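Local coordinates for protein Myo-inositol dehydrogenase (Corynebacterium glutamicum, PDB 3EUW) that probably oxidises myo-inositol with NAD+ as an inositol 2-dehydrogenase of the Gfo/Idh/MocA family, and assembles as a tetramer, at residues 173-178 against 213-218. Sequence-based numbering, arbitrary orientation.
Sequences DMTIHD and VIVTLR
Thr175 on helix 169-185 faces Val213 and Val215 on strand 212-219, and the closest CA atoms, those of Thr175 and Val213, are 8.6 Å apart. At that spacing side chains alone bridge the gap, a compact example of a helix packed on the face of a sheet. Val213 and Val215, two apart on an extended strand, send their side chains to the helix, whereas Ile214 between them turns to the opposite face, where it packs on Thr216 of a second subunit. Thr175 meets the pair with its two branches. Its hydroxyl OG1 lies 4.0 Å from CG2 of Val213, while its methyl CG2, anti to the backbone N, reaches to 4.2 Å from CG2 of Val215. Phe171, one turn earlier on the helix, also packs on both valines, and Leu179, one turn beyond Thr175, packs on Leu217. All three touching residues are buried, and the joined surface is small, 88 Å² over both sides. The hydroxyl, set against a methyl, makes a weak hydrogen bond to the carbonyl O of Ile170 in its own helix. Between the two segments the contact is van der Waals packing alone, within the C-terminal domain, where strand 212-219 lies between this helix and a second subunit.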
ATOM      1  N   ASP A 173      -1.643  -0.282 -33.016  1.00 15.42           N
ATOM      2  CA  ASP A 173      -0.532  -1.023 -32.419  1.00 14.53           C
ATOM      3  C   ASP A 173      -0.539  -1.152 -30.891  1.00 14.93           C
ATOM      4  O   ASP A 173      -0.165  -2.198 -30.352  1.00 15.42           O
ATOM      5  CB  ASP A 173       0.788  -0.385 -32.869  1.00 13.90           C
ATOM      6  CG  ASP A 173       2.014  -1.118 -32.335  1.00 14.05           C
ATOM      7  OD1 ASP A 173       2.273  -2.264 -32.770  1.00 13.49           O
ATOM      8  OD2 ASP A 173       2.718  -0.542 -31.484  1.00 11.84           O
HETATM    9  N   MSE A 174      -0.947  -0.091 -30.197  1.00 14.58           N
HETATM   10  CA  MSE A 174      -0.980  -0.097 -28.740  1.00 12.19           C
HETATM   11  C   MSE A 174      -2.381  -0.118 -28.124  1.00 13.57           C
HETATM   12  O   MSE A 174      -2.753  -1.078 -27.465  1.00 13.31           O
HETATM   13  CB  MSE A 174      -0.241   1.122 -28.211  1.00 11.44           C
HETATM   14  CG  MSE A 174      -0.062   1.097 -26.709  1.00  5.43           C
HETATM   15 SE   MSE A 174       0.807   2.737 -26.138  1.00 16.01          SE
HETATM   16  CE  MSE A 174       0.757   2.434 -24.165  1.00  7.37           C
ATOM     17  N   THR A 175      -3.150   0.947 -28.333  1.00 12.51           N
ATOM     18  CA  THR A 175      -4.496   1.028 -27.776  1.00 11.85           C
ATOM     19  C   THR A 175      -5.351  -0.193 -28.106  1.00 13.92           C
ATOM     20  O   THR A 175      -6.230  -0.564 -27.337  1.00 14.07           O
ATOM     21  CB  THR A 175      -5.213   2.289 -28.287  1.00 10.03           C
ATOM     22  OG1 THR A 175      -4.242   3.318 -28.502  1.00  9.75           O
ATOM     23  CG2 THR A 175      -6.233   2.788 -27.265  1.00  4.78           C
ATOM     24  N   ILE A 176      -5.092  -0.830 -29.242  1.00 15.11           N
ATOM     25  CA  ILE A 176      -5.878  -1.997 -29.631  1.00 13.84           C
ATOM     26  C   ILE A 176      -6.000  -3.008 -28.481  1.00 13.97           C
ATOM     27  O   ILE A 176      -7.063  -3.599 -28.287  1.00 15.67           O
ATOM     28  CB  ILE A 176      -5.287  -2.683 -30.906  1.00 15.63           C
ATOM     29  CG1 ILE A 176      -6.321  -3.630 -31.526  1.00 14.63           C
ATOM     30  CG2 ILE A 176      -4.034  -3.457 -30.566  1.00 12.40           C
ATOM     31  CD1 ILE A 176      -5.917  -4.162 -32.899  1.00 11.54           C
ATOM     32  N   HIS A 177      -4.932  -3.216 -27.716  1.00 12.00           N
ATOM     33  CA  HIS A 177      -5.023  -4.149 -26.596  1.00 11.34           C
ATOM     34  C   HIS A 177      -6.026  -3.632 -25.546  1.00 12.33           C
ATOM     35  O   HIS A 177      -6.803  -4.402 -24.973  1.00 13.59           O
ATOM     36  CB  HIS A 177      -3.656  -4.369 -25.935  1.00 10.77           C
ATOM     37  CG  HIS A 177      -2.819  -5.425 -26.593  1.00 15.50           C
ATOM     38  ND1 HIS A 177      -1.725  -5.132 -27.382  1.00 13.04           N
ATOM     39  CD2 HIS A 177      -2.888  -6.776 -26.536  1.00 15.23           C
ATOM     40  CE1 HIS A 177      -1.156  -6.255 -27.777  1.00 14.56           C
ATOM     41  NE2 HIS A 177      -1.841  -7.267 -27.278  1.00 16.24           N
ATOM     42  N   ASP A 178      -6.006  -2.332 -25.294  1.00  9.59           N
ATOM     43  CA  ASP A 178      -6.916  -1.735 -24.324  1.00  9.74           C
ATOM     44  C   ASP A 178      -8.353  -1.733 -24.846  1.00 10.99           C
ATOM     45  O   ASP A 178      -9.306  -1.821 -24.080  1.00 11.74           O
ATOM     46  CB  ASP A 178      -6.491  -0.298 -24.020  1.00 10.04           C
ATOM     47  CG  ASP A 178      -5.076  -0.209 -23.485  1.00 10.70           C
ATOM     48  OD1 ASP A 178      -4.772  -0.857 -22.465  1.00 11.57           O
ATOM     49  OD2 ASP A 178      -4.265   0.524 -24.080  1.00 15.87           O
ATOM     50  N   VAL A 213      -2.281   9.303 -26.067  1.00  9.22           N
ATOM     51  CA  VAL A 213      -3.689   9.485 -26.402  1.00 10.96           C
ATOM     52  C   VAL A 213      -4.633   9.192 -25.228  1.00 10.29           C
ATOM     53  O   VAL A 213      -4.257   8.535 -24.265  1.00 10.57           O
ATOM     54  CB  VAL A 213      -4.119   8.557 -27.578  1.00 12.25           C
ATOM     55  CG1 VAL A 213      -3.250   8.798 -28.803  1.00  9.38           C
ATOM     56  CG2 VAL A 213      -4.030   7.093 -27.151  1.00 10.13           C
ATOM     57  N   ILE A 214      -5.851   9.711 -25.314  1.00 11.48           N
ATOM     58  CA  ILE A 214      -6.889   9.446 -24.319  1.00 13.19           C
ATOM     59  C   ILE A 214      -8.097   9.018 -25.133  1.00 12.52           C
ATOM     60  O   ILE A 214      -8.451   9.672 -26.111  1.00 15.18           O
ATOM     61  CB  ILE A 214      -7.322  10.686 -23.503  1.00 16.86           C
ATOM     62  CG1 ILE A 214      -6.399  10.932 -22.306  1.00 15.99           C
ATOM     63  CG2 ILE A 214      -8.726  10.434 -22.920  1.00 15.04           C
ATOM     64  CD1 ILE A 214      -4.974  11.087 -22.618  1.00 22.51           C
ATOM     65  N   VAL A 215      -8.727   7.927 -24.736  1.00 12.49           N
ATOM     66  CA  VAL A 215      -9.909   7.437 -25.433  1.00 11.70           C
ATOM     67  C   VAL A 215     -11.084   7.282 -24.468  1.00 12.44           C
ATOM     68  O   VAL A 215     -10.909   6.871 -23.319  1.00 13.98           O
ATOM     69  CB  VAL A 215      -9.635   6.068 -26.090  1.00 12.52           C
ATOM     70  CG1 VAL A 215     -10.929   5.482 -26.640  1.00 14.01           C
ATOM     71  CG2 VAL A 215      -8.596   6.218 -27.212  1.00 15.09           C
ATOM     72  N   THR A 216     -12.275   7.635 -24.926  1.00 10.58           N
ATOM     73  CA  THR A 216     -13.476   7.465 -24.123  1.00 12.76           C
ATOM     74  C   THR A 216     -14.543   6.772 -24.985  1.00 13.36           C
ATOM     75  O   THR A 216     -14.982   7.311 -25.998  1.00 12.75           O
ATOM     76  CB  THR A 216     -14.006   8.817 -23.594  1.00 14.25           C
ATOM     77  OG1 THR A 216     -13.018   9.422 -22.756  1.00 15.69           O
ATOM     78  CG2 THR A 216     -15.244   8.611 -22.770  1.00 12.39           C
ATOM     79  N   LEU A 217     -14.934   5.567 -24.584  1.00 13.34           N
ATOM     80  CA  LEU A 217     -15.936   4.793 -25.322  1.00 13.75           C
ATOM     81  C   LEU A 217     -17.268   4.786 -24.574  1.00 15.08           C
ATOM     82  O   LEU A 217     -17.290   4.764 -23.343  1.00 15.07           O
ATOM     83  CB  LEU A 217     -15.483   3.338 -25.484  1.00  9.31           C
ATOM     84  CG  LEU A 217     -14.070   3.030 -25.979  1.00 11.78           C
ATOM     85  CD1 LEU A 217     -13.785   1.548 -25.798  1.00  9.22           C
ATOM     86  CD2 LEU A 217     -13.926   3.433 -27.438  1.00  9.27           C
ATOM     87  N   ARG A 218     -18.370   4.811 -25.319  1.00 16.71           N
ATOM     88  CA  ARG A 218     -19.691   4.745 -24.702  1.00 19.02           C
ATOM     89  C   ARG A 218     -20.256   3.348 -24.940  1.00 19.89           C
ATOM     90  O   ARG A 218     -20.308   2.881 -26.079  1.00 20.43           O
ATOM     91  CB  ARG A 218     -20.646   5.780 -25.298  1.00 18.85           C
ATOM     92  CG  ARG A 218     -22.099   5.620 -24.819  1.00 22.71           C
ATOM     93  CD  ARG A 218     -22.992   6.758 -25.331  1.00 23.85           C
ATOM     94  NE  ARG A 218     -22.371   8.041 -25.059  1.00 27.72           N
ATOM     95  CZ  ARG A 218     -22.908   8.994 -24.317  1.00 27.48           C
ATOM     96  NH1 ARG A 218     -24.100   8.809 -23.761  1.00 32.87           N
ATOM     97  NH2 ARG A 218     -22.251  10.135 -24.141  1.00 28.64           N
TER